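Local coordinates for transcriptional regulator, LacI family (Burkholderia phymatum, PDB 2RGY), which probably regulates transcription as a LacI-family DNA-binding repressor or activator, its periplasmic-binding-protein-like domain sensing a small effector, perhaps a sugar, at residues A[12-17]-A[54-59]. Sequence-based numbering, arbitrary orientation.
Sequences GLFVPT and EQALEA
Phe14 holds CG anti to its own N (chi1 173°), which with a CB that already points at the helix carries the ring across to Ala56 and Ala59; chi2 of 82° sets the ring nearly perpendicular to the CA-CB-CG plane. The setting is the Rossmann-like alpha/beta architecture of periplasmic-binding-protein folds: strand 10-14 lies inside a parallel sheet, between strands 40-44 and 70-73, and helix 52-65 packs on one of its faces. Here strand 12-14 and helix 54-59 run almost exactly antiparallel, at 176°, their axes approaching to 10.1 Å. Between these two segments one aromatic ring set against two alanines spans that separation, an example of helix-on-sheet packing. No hydrogen bond crosses between the segments; the contact is apolar. Ala56 and Ala59, three positions apart, set their methyls against different parts of the ring, which meets them obliquely. The methyl CB of Ala56 comes to 3.6 Å from Phe14 CZ, at the far end of the ring, and the backbone of the same residue takes part too, its CA also lying 3.6 Å from Phe14 CZ. Val60 and Leu63 of the same helix, together with Ser75 from a loop, add further contacts to Phe14, which is buried. On the opposite side of the sheet, Leu13 and Val15 rest on Leu27 of helix 21-36. Ala59 also packs on Arg35 of the second subunit, which brings this helix close to the dimer interface. The Ala59 methyl sits beside the CD1-CE1 bond of Phe14, with Ala59 CB 3.4 Å from Phe14 CE1 and 3.5 Å from Phe14 CD1.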
# COMPACT_ATOMS: atom_id res chain seq x y z
N GLY A 12 9.96 -17.09 -7.82
CA GLY A 12 9.95 -15.70 -8.23
C GLY A 12 8.54 -15.15 -8.28
O GLY A 12 7.61 -15.91 -8.54
N LEU A 13 8.38 -13.86 -8.04
CA LEU A 13 7.06 -13.23 -8.07
C LEU A 13 7.07 -11.88 -8.77
O LEU A 13 7.82 -10.98 -8.39
CB LEU A 13 6.53 -13.04 -6.64
CG LEU A 13 5.32 -12.11 -6.50
CD1 LEU A 13 4.12 -12.66 -7.26
CD2 LEU A 13 4.98 -11.95 -5.02
N PHE A 14 6.23 -11.73 -9.79
CA PHE A 14 6.15 -10.45 -10.47
C PHE A 14 4.82 -9.77 -10.17
O PHE A 14 3.76 -10.38 -10.27
CB PHE A 14 6.26 -10.59 -11.98
CG PHE A 14 6.00 -9.30 -12.71
CD1 PHE A 14 7.02 -8.35 -12.85
CD2 PHE A 14 4.73 -9.00 -13.20
CE1 PHE A 14 6.77 -7.12 -13.47
CE2 PHE A 14 4.46 -7.77 -13.83
CZ PHE A 14 5.49 -6.82 -13.96
N VAL A 15 4.89 -8.50 -9.79
CA VAL A 15 3.71 -7.69 -9.53
C VAL A 15 4.01 -6.38 -10.26
O VAL A 15 5.15 -5.90 -10.26
CB VAL A 15 3.50 -7.42 -8.02
CG1 VAL A 15 3.15 -8.71 -7.31
CG2 VAL A 15 4.75 -6.80 -7.42
N PRO A 16 2.99 -5.80 -10.91
CA PRO A 16 3.20 -4.54 -11.63
C PRO A 16 3.58 -3.34 -10.77
O PRO A 16 4.02 -2.32 -11.30
CB PRO A 16 1.87 -4.34 -12.36
CG PRO A 16 0.89 -5.01 -11.44
CD PRO A 16 1.60 -6.26 -11.03
N THR A 17 3.43 -3.47 -9.45
CA THR A 17 3.77 -2.38 -8.53
C THR A 17 3.63 -2.86 -7.08
O THR A 17 2.88 -3.79 -6.81
CB THR A 17 2.83 -1.16 -8.75
OG1 THR A 17 3.25 -0.06 -7.94
CG2 THR A 17 1.39 -1.52 -8.41
N GLU A 54 6.28 -4.30 -21.93
CA GLU A 54 7.67 -4.71 -22.04
C GLU A 54 8.39 -4.71 -20.70
O GLU A 54 9.35 -5.45 -20.51
CB GLU A 54 8.42 -3.81 -23.03
CG GLU A 54 8.18 -4.16 -24.50
CD GLU A 54 8.68 -5.56 -24.86
OE1 GLU A 54 9.67 -6.02 -24.24
OE2 GLU A 54 8.11 -6.19 -25.78
N GLN A 55 7.93 -3.87 -19.78
CA GLN A 55 8.55 -3.82 -18.46
C GLN A 55 8.24 -5.12 -17.74
O GLN A 55 9.03 -5.58 -16.93
CB GLN A 55 8.00 -2.65 -17.65
CG GLN A 55 8.48 -1.29 -18.08
CD GLN A 55 7.94 -0.21 -17.17
OE1 GLN A 55 8.15 -0.25 -15.96
NE2 GLN A 55 7.24 0.76 -17.74
N ALA A 56 7.07 -5.70 -18.02
CA ALA A 56 6.68 -6.96 -17.39
C ALA A 56 7.43 -8.12 -18.05
O ALA A 56 7.84 -9.07 -17.39
CB ALA A 56 5.16 -7.16 -17.51
N LEU A 57 7.59 -8.04 -19.37
CA LEU A 57 8.30 -9.09 -20.10
C LEU A 57 9.73 -9.17 -19.60
O LEU A 57 10.24 -10.26 -19.32
CB LEU A 57 8.30 -8.80 -21.61
CG LEU A 57 7.15 -9.28 -22.50
CD1 LEU A 57 6.86 -10.74 -22.20
CD2 LEU A 57 5.91 -8.43 -22.29
N GLU A 58 10.38 -8.02 -19.48
CA GLU A 58 11.76 -7.96 -19.02
C GLU A 58 11.90 -8.45 -17.57
O GLU A 58 12.82 -9.20 -17.24
CB GLU A 58 12.29 -6.53 -19.14
CG GLU A 58 12.11 -5.92 -20.52
CD GLU A 58 12.60 -4.47 -20.61
OE1 GLU A 58 12.38 -3.69 -19.65
OE2 GLU A 58 13.19 -4.11 -21.65
N ALA A 59 10.98 -8.04 -16.71
CA ALA A 59 11.03 -8.43 -15.31
C ALA A 59 10.85 -9.94 -15.15
O ALA A 59 11.60 -10.58 -14.41
CB ALA A 59 9.97 -7.70 -14.53